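Local atomic coordinates of putative glucoamylase (PDB entry 4GL3), a protein that is a putative glucoamylase that probably hydrolyses alpha-glucosidic linkages to release glucose. Residues Val199-Ala204 with Lys408-Leu413; Ser214-Gly219 with Leu264-Ala269; Thr304-Asp309 with Val323-Ala328; Phe361-Asn366 with Ala373-Ala378. All blocks are in the same frame, centred on the assembly; numbering follows the deposited sequence.

Contact 1: Val199-Ala204 with Lys408-Leu413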
loop_
_atom_site.group_PDB
_atom_site.type_symbol
_atom_site.label_atom_id
_atom_site.label_comp_id
_atom_site.label_asym_id
_atom_site.label_seq_id
_atom_site.Cartn_x
_atom_site.Cartn_y
_atom_site.Cartn_z
ATOM N N VAL A 199 -2.223 4.145 -9.867
ATOM C CA VAL A 199 -1.401 4.496 -10.993
ATOM C C VAL A 199 -2.185 5.289 -12.049
ATOM O O VAL A 199 -1.674 6.270 -12.600
ATOM C CB VAL A 199 -0.745 3.235 -11.648
ATOM C CG1 VAL A 199 0.198 3.668 -12.781
ATOM C CG2 VAL A 199 -0.006 2.421 -10.578
ATOM N N TYR A 200 -3.415 4.858 -12.336
ATOM C CA TYR A 200 -4.262 5.552 -13.313
ATOM C C TYR A 200 -4.775 6.874 -12.776
ATOM O O TYR A 200 -4.827 7.854 -13.528
ATOM C CB TYR A 200 -5.438 4.682 -13.758
ATOM C CG TYR A 200 -5.005 3.601 -14.727
ATOM C CD1 TYR A 200 -4.469 2.378 -14.270
ATOM C CD2 TYR A 200 -5.065 3.807 -16.105
ATOM C CE1 TYR A 200 -4.019 1.404 -15.168
ATOM C CE2 TYR A 200 -4.616 2.832 -17.002
ATOM C CZ TYR A 200 -4.093 1.641 -16.546
ATOM O OH TYR A 200 -3.668 0.669 -17.473
ATOM N N ILE A 201 -5.129 6.917 -11.483
ATOM C CA ILE A 201 -5.579 8.176 -10.867
ATOM C C ILE A 201 -4.454 9.229 -10.898
ATOM O O ILE A 201 -4.701 10.350 -11.284
ATOM C CB ILE A 201 -6.050 7.999 -9.390
ATOM C CG1 ILE A 201 -7.140 6.929 -9.215
ATOM C CG2 ILE A 201 -6.456 9.325 -8.763
ATOM C CD1 ILE A 201 -8.210 6.969 -10.206
ATOM N N LEU A 202 -3.223 8.856 -10.511
ATOM C CA LEU A 202 -2.104 9.807 -10.561
ATOM C C LEU A 202 -1.789 10.190 -12.014
ATOM O O LEU A 202 -1.548 11.374 -12.329
ATOM C CB LEU A 202 -0.862 9.253 -9.867
ATOM C CG LEU A 202 -0.967 9.043 -8.328
ATOM C CD1 LEU A 202 0.266 8.375 -7.727
ATOM C CD2 LEU A 202 -1.249 10.369 -7.656
ATOM N N GLY A 203 -1.792 9.213 -12.905
ATOM C CA GLY A 203 -1.605 9.511 -14.352
ATOM C C GLY A 203 -2.601 10.555 -14.846
ATOM O O GLY A 203 -2.254 11.438 -15.619
ATOM N N ALA A 204 -3.851 10.458 -14.411
ATOM C CA ALA A 204 -4.907 11.382 -14.845
ATOM C C ALA A 204 -4.740 12.742 -14.181
ATOM O O ALA A 204 -5.216 13.749 -14.732
ATOM C CB ALA A 204 -6.308 10.831 -14.519
ATOM N N LYS A 408 -8.429 17.118 -9.483
ATOM C CA LYS A 408 -8.601 17.300 -10.935
ATOM C C LYS A 408 -8.606 15.972 -11.646
ATOM O O LYS A 408 -9.428 15.759 -12.509
ATOM C CB LYS A 408 -7.538 18.221 -11.577
ATOM C CG LYS A 408 -7.752 19.678 -11.242
ATOM C CD LYS A 408 -6.570 20.570 -11.620
ATOM C CE LYS A 408 -6.724 21.973 -11.015
ATOM N NZ LYS A 408 -5.716 22.917 -11.583
ATOM N N GLY A 409 -7.656 15.105 -11.313
ATOM C CA GLY A 409 -7.593 13.775 -11.893
ATOM C C GLY A 409 -8.863 12.939 -11.711
ATOM O O GLY A 409 -9.375 12.325 -12.677
ATOM N N LEU A 410 -9.376 12.922 -10.494
ATOM C CA LEU A 410 -10.589 12.154 -10.200
ATOM C C LEU A 410 -11.743 12.687 -11.017
ATOM O O LEU A 410 -12.515 11.905 -11.541
ATOM C CB LEU A 410 -10.910 12.200 -8.718
ATOM C CG LEU A 410 -9.998 11.420 -7.775
ATOM C CD1 LEU A 410 -10.320 11.765 -6.308
ATOM C CD2 LEU A 410 -10.123 9.916 -8.011
ATOM N N ARG A 411 -11.882 14.009 -11.132
ATOM C CA ARG A 411 -12.943 14.575 -11.960
ATOM C C ARG A 411 -12.794 14.183 -13.427
ATOM O O ARG A 411 -13.765 13.820 -14.056
ATOM C CB ARG A 411 -13.005 16.100 -11.868
ATOM C CG ARG A 411 -13.683 16.595 -10.624
ATOM C CD ARG A 411 -14.259 17.984 -10.831
ATOM N NE ARG A 411 -14.331 18.674 -9.559
ATOM C CZ ARG A 411 -15.381 18.640 -8.759
ATOM N NH1 ARG A 411 -16.473 17.964 -9.106
ATOM N NH2 ARG A 411 -15.336 19.294 -7.608
ATOM N N ARG A 412 -11.570 14.248 -13.969
ATOM C CA ARG A 412 -11.329 13.868 -15.371
ATOM C C ARG A 412 -11.815 12.441 -15.634
ATOM O O ARG A 412 -12.359 12.179 -16.690
ATOM C CB ARG A 412 -9.820 13.951 -15.746
ATOM C CG ARG A 412 -9.309 15.349 -15.872
ATOM C CD ARG A 412 -7.878 15.366 -16.367
ATOM N NE ARG A 412 -7.807 14.959 -17.767
ATOM C CZ ARG A 412 -6.993 14.041 -18.260
ATOM N NH1 ARG A 412 -6.114 13.416 -17.504
ATOM N NH2 ARG A 412 -7.063 13.737 -19.540
ATOM N N LEU A 413 -11.618 11.535 -14.670
ATOM C CA LEU A 413 -11.977 10.156 -14.832
ATOM C C LEU A 413 -13.444 9.875 -14.504
ATOM O O LEU A 413 -13.861 8.753 -14.613
ATOM C CB LEU A 413 -11.054 9.245 -14.030
ATOM C CG LEU A 413 -9.597 9.240 -14.460
ATOM C CD1 LEU A 413 -8.802 8.258 -13.615
ATOM C CD2 LEU A 413 -9.472 8.991 -15.963
#

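Contact 2: Ser214-Gly219 with Leu264-Ala269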
loop_
_atom_site.group_PDB
_atom_site.type_symbol
_atom_site.label_atom_id
_atom_site.label_comp_id
_atom_site.label_asym_id
_atom_site.label_seq_id
_atom_site.Cartn_x
_atom_site.Cartn_y
_atom_site.Cartn_z
ATOM N N SER A 214 -9.269 7.885 -22.105
ATOM C CA SER A 214 -9.447 6.593 -22.742
ATOM C C SER A 214 -8.407 5.531 -22.252
ATOM O O SER A 214 -8.667 4.313 -22.329
ATOM C CB SER A 214 -9.386 6.769 -24.265
ATOM O OG SER A 214 -8.040 7.185 -24.592
ATOM N N VAL A 215 -7.273 5.982 -21.716
ATOM C CA VAL A 215 -6.271 5.101 -21.129
ATOM C C VAL A 215 -6.890 4.386 -19.918
ATOM O O VAL A 215 -6.667 3.176 -19.716
ATOM C CB VAL A 215 -4.963 5.880 -20.780
ATOM C CG1 VAL A 215 -3.977 5.095 -19.899
ATOM C CG2 VAL A 215 -4.261 6.402 -22.051
ATOM N N TYR A 216 -7.653 5.122 -19.118
ATOM C CA TYR A 216 -8.341 4.528 -17.975
ATOM C C TYR A 216 -9.491 3.611 -18.446
ATOM O O TYR A 216 -9.571 2.446 -18.065
ATOM C CB TYR A 216 -8.919 5.626 -17.068
ATOM C CG TYR A 216 -9.608 5.161 -15.818
ATOM C CD1 TYR A 216 -8.918 4.492 -14.844
ATOM C CD2 TYR A 216 -10.947 5.431 -15.600
ATOM C CE1 TYR A 216 -9.524 4.104 -13.685
ATOM C CE2 TYR A 216 -11.573 5.028 -14.455
ATOM C CZ TYR A 216 -10.857 4.365 -13.491
ATOM O OH TYR A 216 -11.481 3.960 -12.322
ATOM N N HIS A 217 -10.390 4.151 -19.259
ATOM C CA HIS A 217 -11.610 3.419 -19.614
ATOM C C HIS A 217 -11.371 2.175 -20.486
ATOM O O HIS A 217 -12.038 1.165 -20.295
ATOM C CB HIS A 217 -12.643 4.368 -20.250
ATOM C CG HIS A 217 -13.099 5.426 -19.300
ATOM N ND1 HIS A 217 -13.852 5.134 -18.173
ATOM C CD2 HIS A 217 -12.878 6.761 -19.273
ATOM C CE1 HIS A 217 -14.094 6.258 -17.518
ATOM N NE2 HIS A 217 -13.522 7.260 -18.165
ATOM N N LYS A 218 -10.400 2.227 -21.401
ATOM C CA LYS A 218 -10.063 1.051 -22.241
ATOM C C LYS A 218 -8.955 0.162 -21.705
ATOM O O LYS A 218 -8.944 -1.015 -21.962
ATOM C CB LYS A 218 -9.657 1.505 -23.634
ATOM C CG LYS A 218 -10.787 2.161 -24.379
ATOM C CD LYS A 218 -10.282 2.558 -25.759
ATOM C CE LYS A 218 -11.398 2.898 -26.720
ATOM N NZ LYS A 218 -11.728 4.349 -26.576
ATOM N N GLY A 219 -8.011 0.718 -20.970
ATOM C CA GLY A 219 -6.922 -0.066 -20.451
ATOM C C GLY A 219 -7.194 -0.658 -19.073
ATOM O O GLY A 219 -7.229 -1.864 -18.903
ATOM N N LEU A 264 -16.711 7.106 -2.658
ATOM C CA LEU A 264 -16.030 7.166 -3.963
ATOM C C LEU A 264 -16.720 6.291 -5.000
ATOM O O LEU A 264 -16.935 5.116 -4.760
ATOM C CB LEU A 264 -14.572 6.752 -3.805
ATOM C CG LEU A 264 -13.641 7.018 -5.010
ATOM C CD1 LEU A 264 -13.416 8.518 -5.178
ATOM C CD2 LEU A 264 -12.334 6.224 -4.800
ATOM N N LYS A 265 -17.075 6.878 -6.150
ATOM C CA LYS A 265 -17.837 6.190 -7.193
ATOM C C LYS A 265 -17.353 6.626 -8.572
ATOM O O LYS A 265 -17.150 7.813 -8.794
ATOM C CB LYS A 265 -19.329 6.532 -7.116
ATOM C CG LYS A 265 -20.058 6.146 -5.818
ATOM C CD LYS A 265 -21.575 6.330 -6.016
ATOM C CE LYS A 265 -22.452 5.752 -4.913
ATOM N NZ LYS A 265 -22.151 6.388 -3.608
ATOM N N ASP A 266 -17.190 5.688 -9.503
ATOM C CA ASP A 266 -16.991 6.045 -10.923
ATOM C C ASP A 266 -18.071 5.299 -11.676
ATOM O O ASP A 266 -19.011 4.783 -11.042
ATOM C CB ASP A 266 -15.567 5.769 -11.413
ATOM C CG ASP A 266 -15.208 4.292 -11.435
ATOM O OD1 ASP A 266 -16.087 3.445 -11.143
ATOM O OD2 ASP A 266 -14.020 3.994 -11.682
ATOM N N ARG A 267 -17.990 5.241 -13.003
ATOM C CA ARG A 267 -19.068 4.595 -13.759
ATOM C C ARG A 267 -19.062 3.077 -13.579
ATOM O O ARG A 267 -19.955 2.473 -14.002
ATOM C CB ARG A 267 -19.022 4.962 -15.259
ATOM C CG ARG A 267 -17.869 4.355 -16.045
ATOM C CD ARG A 267 -18.009 4.589 -17.561
ATOM N NE ARG A 267 -17.556 5.931 -17.936
ATOM C CZ ARG A 267 -17.082 6.291 -19.145
ATOM N NH1 ARG A 267 -16.966 5.422 -20.153
ATOM N NH2 ARG A 267 -16.694 7.550 -19.358
ATOM N N TYR A 268 -18.028 2.488 -13.000
ATOM C CA TYR A 268 -17.912 1.050 -12.856
ATOM C C TYR A 268 -18.280 0.572 -11.458
ATOM O O TYR A 268 -18.830 -0.485 -11.338
ATOM C CB TYR A 268 -16.473 0.590 -13.162
ATOM C CG TYR A 268 -16.002 1.108 -14.512
ATOM C CD1 TYR A 268 -16.597 0.673 -15.682
ATOM C CD2 TYR A 268 -15.019 2.065 -14.606
ATOM C CE1 TYR A 268 -16.217 1.182 -16.920
ATOM C CE2 TYR A 268 -14.627 2.562 -15.835
ATOM C CZ TYR A 268 -15.251 2.144 -16.975
ATOM O OH TYR A 268 -14.863 2.650 -18.183
ATOM N N ALA A 269 -17.951 1.302 -10.402
ATOM C CA ALA A 269 -18.233 0.787 -9.066
ATOM C C ALA A 269 -18.409 1.859 -7.992
ATOM O O ALA A 269 -17.979 3.031 -8.141
ATOM C CB ALA A 269 -17.144 -0.179 -8.616
HETATM O O HOH W 1 -14.618 -0.101 -19.721
#

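Contact 3: Thr304-Asp309 with Val323-Ala328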
loop_
_atom_site.group_PDB
_atom_site.type_symbol
_atom_site.label_atom_id
_atom_site.label_comp_id
_atom_site.label_asym_id
_atom_site.label_seq_id
_atom_site.Cartn_x
_atom_site.Cartn_y
_atom_site.Cartn_z
ATOM N N THR A 304 -3.727 -12.896 2.191
ATOM C CA THR A 304 -3.075 -11.999 1.257
ATOM C C THR A 304 -1.630 -12.490 0.979
ATOM O O THR A 304 -1.143 -13.446 1.603
ATOM C CB THR A 304 -3.083 -10.577 1.807
ATOM O OG1 THR A 304 -2.756 -9.659 0.773
ATOM C CG2 THR A 304 -2.085 -10.393 2.996
ATOM N N ALA A 305 -0.961 -11.829 0.040
ATOM C CA ALA A 305 0.438 -12.127 -0.294
ATOM C C ALA A 305 1.353 -11.909 0.907
ATOM O O ALA A 305 1.301 -10.849 1.563
ATOM C CB ALA A 305 0.935 -11.281 -1.499
ATOM N N SER A 306 2.222 -12.879 1.152
ATOM C CA SER A 306 3.179 -12.769 2.240
ATOM C C SER A 306 4.176 -13.919 2.219
ATOM O O SER A 306 4.032 -14.856 1.427
ATOM C CB SER A 306 2.402 -12.805 3.566
ATOM O OG SER A 306 1.869 -14.084 3.824
ATOM N N ASP A 307 5.122 -13.901 3.168
ATOM C CA ASP A 307 5.928 -15.075 3.454
ATOM C C ASP A 307 5.021 -16.237 3.888
ATOM O O ASP A 307 3.855 -16.044 4.298
ATOM C CB ASP A 307 6.976 -14.776 4.541
ATOM C CG ASP A 307 8.172 -13.960 4.033
ATOM O OD1 ASP A 307 8.287 -13.676 2.813
ATOM O OD2 ASP A 307 9.025 -13.618 4.882
ATOM N N GLY A 308 5.569 -17.444 3.778
ATOM C CA GLY A 308 4.858 -18.657 4.070
ATOM C C GLY A 308 5.813 -19.763 4.449
ATOM O O GLY A 308 6.995 -19.697 4.146
ATOM N N ASP A 309 5.296 -20.787 5.099
ATOM C CA ASP A 309 6.124 -21.911 5.501
ATOM C C ASP A 309 6.803 -22.622 4.317
ATOM O O ASP A 309 7.853 -23.200 4.498
ATOM C CB ASP A 309 5.343 -22.904 6.355
ATOM C CG ASP A 309 4.052 -23.399 5.676
ATOM O OD1 ASP A 309 3.173 -22.572 5.341
ATOM O OD2 ASP A 309 3.908 -24.622 5.517
ATOM N N VAL A 323 -1.764 -20.385 5.375
ATOM C CA VAL A 323 -1.035 -19.228 5.899
ATOM C C VAL A 323 -2.037 -18.074 6.099
ATOM O O VAL A 323 -2.720 -17.661 5.167
ATOM C CB VAL A 323 0.101 -18.798 4.926
ATOM C CG1 VAL A 323 0.829 -17.528 5.407
ATOM C CG2 VAL A 323 1.084 -19.967 4.696
ATOM N N ILE A 324 -2.164 -17.626 7.344
ATOM C CA ILE A 324 -2.895 -16.405 7.701
ATOM C C ILE A 324 -1.858 -15.282 7.863
ATOM O O ILE A 324 -0.767 -15.477 8.427
ATOM C CB ILE A 324 -3.747 -16.625 8.993
ATOM C CG1 ILE A 324 -4.848 -17.668 8.746
ATOM C CG2 ILE A 324 -4.356 -15.298 9.509
ATOM C CD1 ILE A 324 -6.055 -17.259 7.907
ATOM N N THR A 325 -2.175 -14.115 7.325
ATOM C CA THR A 325 -1.251 -13.039 7.241
ATOM C C THR A 325 -1.895 -11.789 7.929
ATOM O O THR A 325 -2.895 -11.233 7.422
ATOM C CB THR A 325 -0.975 -12.707 5.759
ATOM O OG1 THR A 325 -0.417 -13.840 5.070
ATOM C CG2 THR A 325 -0.102 -11.496 5.662
ATOM N N PRO A 326 -1.331 -11.348 9.085
ATOM C CA PRO A 326 -1.983 -10.306 9.879
ATOM C C PRO A 326 -2.323 -9.017 9.154
ATOM O O PRO A 326 -3.360 -8.429 9.468
ATOM C CB PRO A 326 -0.973 -10.050 11.006
ATOM C CG PRO A 326 -0.420 -11.418 11.268
ATOM C CD PRO A 326 -0.248 -11.990 9.864
ATOM N N THR A 327 -1.494 -8.582 8.195
ATOM C CA THR A 327 -1.806 -7.362 7.485
ATOM C C THR A 327 -3.138 -7.404 6.740
ATOM O O THR A 327 -3.715 -6.349 6.538
ATOM C CB THR A 327 -0.679 -6.898 6.550
ATOM O OG1 THR A 327 -0.924 -5.538 6.156
ATOM C CG2 THR A 327 -0.572 -7.792 5.292
ATOM N N ALA A 328 -3.639 -8.596 6.375
ATOM C CA ALA A 328 -4.948 -8.750 5.695
ATOM C C ALA A 328 -6.083 -8.179 6.562
ATOM O O ALA A 328 -6.698 -7.166 6.190
ATOM C CB ALA A 328 -5.239 -10.227 5.315
HETATM O O HOH W 2 -2.412 -15.148 3.911
#

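Contact 4: Phe361-Asn366 with Ala373-Ala378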
loop_
_atom_site.group_PDB
_atom_site.type_symbol
_atom_site.label_atom_id
_atom_site.label_comp_id
_atom_site.label_asym_id
_atom_site.label_seq_id
_atom_site.Cartn_x
_atom_site.Cartn_y
_atom_site.Cartn_z
ATOM N N PHE A 361 3.556 -7.307 14.754
ATOM C CA PHE A 361 3.182 -8.627 14.306
ATOM C C PHE A 361 4.126 -9.043 13.193
ATOM O O PHE A 361 4.323 -8.317 12.207
ATOM C CB PHE A 361 1.739 -8.688 13.779
ATOM C CG PHE A 361 0.700 -8.372 14.819
ATOM C CD1 PHE A 361 0.476 -9.230 15.880
ATOM C CD2 PHE A 361 -0.029 -7.200 14.742
ATOM C CE1 PHE A 361 -0.463 -8.923 16.850
ATOM C CE2 PHE A 361 -0.987 -6.884 15.709
ATOM C CZ PHE A 361 -1.206 -7.754 16.751
ATOM N N LYS A 362 4.631 -10.260 13.334
ATOM C CA LYS A 362 5.441 -10.851 12.303
ATOM C C LYS A 362 4.555 -11.157 11.072
ATOM O O LYS A 362 3.302 -11.063 11.105
ATOM C CB LYS A 362 6.136 -12.098 12.842
ATOM C CG LYS A 362 7.237 -11.789 13.846
ATOM C CD LYS A 362 7.432 -13.020 14.743
ATOM C CE LYS A 362 8.324 -12.753 15.922
ATOM N NZ LYS A 362 8.502 -14.042 16.612
ATOM N N ASP A 363 5.205 -11.465 9.964
ATOM C CA ASP A 363 4.548 -11.351 8.672
ATOM C C ASP A 363 3.357 -12.261 8.439
ATOM O O ASP A 363 2.421 -11.866 7.741
ATOM C CB ASP A 363 5.536 -11.613 7.563
ATOM C CG ASP A 363 5.039 -11.102 6.232
ATOM O OD1 ASP A 363 4.614 -9.907 6.156
ATOM O OD2 ASP A 363 5.125 -11.873 5.254
ATOM N N ALA A 364 3.428 -13.476 8.971
ATOM C CA ALA A 364 2.463 -14.524 8.669
ATOM C C ALA A 364 2.688 -15.708 9.589
ATOM O O ALA A 364 3.743 -15.837 10.249
ATOM C CB ALA A 364 2.559 -14.970 7.193
ATOM N N PHE A 365 1.701 -16.582 9.611
ATOM C CA PHE A 365 1.770 -17.815 10.383
ATOM C C PHE A 365 0.885 -18.891 9.774
ATOM O O PHE A 365 -0.052 -18.612 9.006
ATOM C CB PHE A 365 1.403 -17.618 11.888
ATOM C CG PHE A 365 -0.024 -17.168 12.115
ATOM C CD1 PHE A 365 -0.372 -15.816 12.028
ATOM C CD2 PHE A 365 -1.025 -18.095 12.396
ATOM C CE1 PHE A 365 -1.684 -15.411 12.237
ATOM C CE2 PHE A 365 -2.327 -17.690 12.566
ATOM C CZ PHE A 365 -2.666 -16.352 12.475
ATOM N N ASN A 366 1.214 -20.125 10.122
ATOM C CA ASN A 366 0.481 -21.316 9.687
ATOM C C ASN A 366 0.307 -22.231 10.883
ATOM O O ASN A 366 1.235 -22.963 11.254
ATOM C CB ASN A 366 1.241 -22.032 8.572
ATOM C CG ASN A 366 0.507 -23.260 8.036
ATOM O OD1 ASN A 366 -0.192 -23.977 8.775
ATOM N ND2 ASN A 366 0.664 -23.510 6.735
ATOM N N ALA A 373 6.330 -16.842 10.837
ATOM C CA ALA A 373 7.318 -16.142 10.042
ATOM C C ALA A 373 8.393 -15.536 10.970
ATOM O O ALA A 373 8.063 -15.003 12.026
ATOM C CB ALA A 373 6.652 -15.045 9.257
ATOM N N PRO A 374 9.662 -15.587 10.559
ATOM C CA PRO A 374 10.652 -14.875 11.314
ATOM C C PRO A 374 10.764 -13.412 10.847
ATOM O O PRO A 374 11.564 -12.682 11.379
ATOM C CB PRO A 374 11.950 -15.645 10.979
ATOM C CG PRO A 374 11.756 -16.013 9.541
ATOM C CD PRO A 374 10.272 -16.316 9.416
ATOM N N SER A 375 9.974 -12.979 9.875
ATOM C CA SER A 375 10.238 -11.766 9.174
ATOM C C SER A 375 9.175 -10.697 9.429
ATOM O O SER A 375 8.059 -10.964 9.884
ATOM C CB SER A 375 10.212 -12.069 7.663
ATOM O OG SER A 375 9.002 -12.739 7.382
ATOM N N TYR A 376 9.565 -9.490 9.091
ATOM C CA TYR A 376 8.682 -8.351 8.852
ATOM C C TYR A 376 8.990 -7.778 7.462
ATOM O O TYR A 376 10.170 -7.689 7.068
ATOM C CB TYR A 376 8.971 -7.243 9.866
ATOM C CG TYR A 376 8.887 -7.660 11.282
ATOM C CD1 TYR A 376 9.968 -8.200 11.931
ATOM C CD2 TYR A 376 7.678 -7.539 11.980
ATOM C CE1 TYR A 376 9.873 -8.585 13.272
ATOM C CE2 TYR A 376 7.568 -7.932 13.288
ATOM C CZ TYR A 376 8.661 -8.455 13.931
ATOM O OH TYR A 376 8.529 -8.845 15.253
ATOM N N LEU A 377 7.953 -7.375 6.743
ATOM C CA LEU A 377 8.068 -6.786 5.407
ATOM C C LEU A 377 7.489 -5.377 5.406
ATOM O O LEU A 377 6.391 -5.147 5.931
ATOM C CB LEU A 377 7.306 -7.640 4.388
ATOM C CG LEU A 377 7.993 -8.862 3.784
ATOM C CD1 LEU A 377 8.504 -9.813 4.850
ATOM C CD2 LEU A 377 7.013 -9.590 2.823
ATOM N N ALA A 378 8.201 -4.438 4.778
ATOM C CA ALA A 378 7.684 -3.062 4.626
ATOM C C ALA A 378 6.264 -3.025 4.097
ATOM O O ALA A 378 5.435 -2.230 4.567
ATOM C CB ALA A 378 8.564 -2.220 3.687
HETATM O O HOH W 3 8.853 -16.193 14.515
HETATM O O HOH W 4 5.520 -8.064 7.958
#

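Contact 1: Val199-Ala204 with Lys408-Leu413
The guanidinium of Arg412 meets Ala204 by its edge rather than by a face. NH1 lies 2.9 Å from Ala204 O; the N-H...O angle is 157°, the oxygen stays almost in the guanidinium plane, and NH1 sits in the carbonyl plane on a lone pair. The bend of the arginine chain at chi3 (70°) turns the group back to this carbonyl near the end of helix 197-205, and NH1 also donates to Ile211 O. With a leucine in its place, the Ala204 and Ile211 carbonyls would probably lose the donor they share, leaving the link between the two helix ends to apolar contact.

A second flat group, the Tyr200 ring, turns away from 408-413, its hydroxyl bonded to Ile190 O and Met174 N. Beneath the polar edge the packing is aliphatic. Ala204 CB fits against the fork of Leu413, 3.7 Å from its CG, and Leu413 CD1 continues to Ile201 CD1 at 3.7 Å. Ile201 CG2 meets Leu410 CD2 at 3.8 Å. The helix axes approach to 8.0 Å at 104°, close because Gly409 CA lies only 3.7 Å from Ala204 O, where a beta carbon would be tight against Ile201 O. The chemistry thus divides: aliphatic side chains pack between helices 197-205 and 404-412, while one charged group at the margin satisfies a helix-end carbonyl.

Contact 2: Ser214-Gly219 with Leu264-Ala269
An Asx turn at Asp266, in the loop before helix 271-288, faces Tyr216 and His217 of helix 213-220. Asp266 OD1 accepts from Tyr268 N and from Ala269 N, both at 2.9 Å: the first donor lies above the carboxylate plane, the second nearly along the C-O axis. With OD1 so gripped, OD2 is left to take the Tyr216 hydroxyl, which donates to it from OH at 2.6 Å. The carboxylate is turned 59° from that ring. Tyr271 OH also reaches OD2, and His197 NE2 bonds to the same Tyr216 hydroxyl, linking the network to helix 197-205.

The His217 ring is held from several directions. The Arg267 guanidinium lies flat on one face, planes 15° apart and centres 3.6 Å apart; Tyr216 CD2 lies over the opposite face, towards the rim. At the ring edge, ND1 and Tyr268 OH share a 2.7 Å hydrogen bond in which either may donate. The Tyr268 ring in turn carries Arg267 CG over its centre, 3.5 Å above the ring plane, so one arginine packs on two rings. Water 1 joins His217 O to Tyr268 OH, its bond to the hydroxyl being the longer. This is an Asx turn docked on a helix surface by aromatic hydroxyls and an arginine-histidine stack.

Contact 3: Thr304-Asp309 with Val323-Ala328
Ser306 and Thr325 meet through their hydroxyls, Ser306 OG lying 2.6 Å from Thr325 OG1. Ser306 OG itself donates to Asp307 O at 2.8 Å, a bond permitted by its position between the backbone N and the carbonyl carbon (chi1 70°). Water 2, 2.7 Å from Thr325 OG1, accepts from Thr304 N and donates to Val323 O at 2.8 Å, tying the two backbones together. Replacing Ser306 by an alanine would probably leave Thr325 OG1 without its neighbour in 304-309 and Asp307 O without this donor.

On one flank methyl groups pack together: Thr304 CG2 sits 3.5 Å from Thr325 CG2, with Thr327 CG2 and Ala328 CB around it. On the other flank Val323 spreads its branches, CG1 against Asp307 O at 3.5 Å and CG2 against Asp309 OD1, an oxygen that takes its hydrogen bond from Asn366 ND2.

Further out, Ser306 pairs by backbone with Ser313, forming a two-stranded hairpin backed by the start of helix 326-331. The Ala305 side chain is directed away from 323-328; a Tris molecule, probably from the crystallisation liquor, lies about 4 Å from it and may mark a pocket beside this hairpin.

Contact 4: Phe361-Asn366 with Ala373-Ala378
Lys362 and Tyr376 cross obliquely where the ends of a beta hairpin, strands 365-366 and 371-372, run on into loops. Ala373 N donates to Ala364 O at 2.8 Å (166°), carrying the antiparallel pairing just beyond the strands. The chains then diverge, with one further link, Asp363 N to Ser375 O at 2.9 Å and a more bent 138°.

On this frame the side chains take distinct directions. The extended Lys362 chain runs past the phenolic end of Tyr376, its CG 3.5 Å from Tyr376 OH, while its CD rests 3.4 Å from Ala373 O. Its NZ continues to Arg354 O and to water 3, which hands a hydrogen bond on to Ala373 O. Tyr376 starts out away from 361-366, but with CG anti to the carbonyl carbon (chi1 -55°) the ring swings back until CE2 is 3.4 Å from Phe361 O; the carbonyl approaches it obliquely. Tyr359 meets this ring edge-to-face.

Asp363 points across to the second loop and reaches Leu377, its OD2 3.8 Å from Leu377 CD2. The same oxygen accepts from Asp307 N, and Ser375 OG bonds to Asp307 OD2, so both loops are tied to the neighbouring 304-309 segment. Leu377 occupies the N-cap position of helix 378-393, and there water 4 bridges the loops, donating to Asp363 OD1 at 2.7 Å and accepting from Leu377 N at 2.8 Å.

Overall arrangement
The four contacts form two clusters whose centres lie 30 to 35 Å apart, contact 1 being across the chain's centre from contacts 3 and 4, and contact 2 from contact 4. Contacts 1 and 2, centres 10 Å apart, draw on consecutive helices, 197-205 and 213-220, and Tyr200 and Leu413 of the first pack on Tyr216 of the second. Contacts 3 and 4, centres 7 Å apart, are joined by the Ile324 N to Phe365 O backbone bond. Along the chain, contact 1 encloses the others, which follow in series. Thus contact 1 packs the last helix, 404-412, on helix 197-205, contact 2 adds the 264-269 loop, and contacts 3 and 4 organise short hairpins.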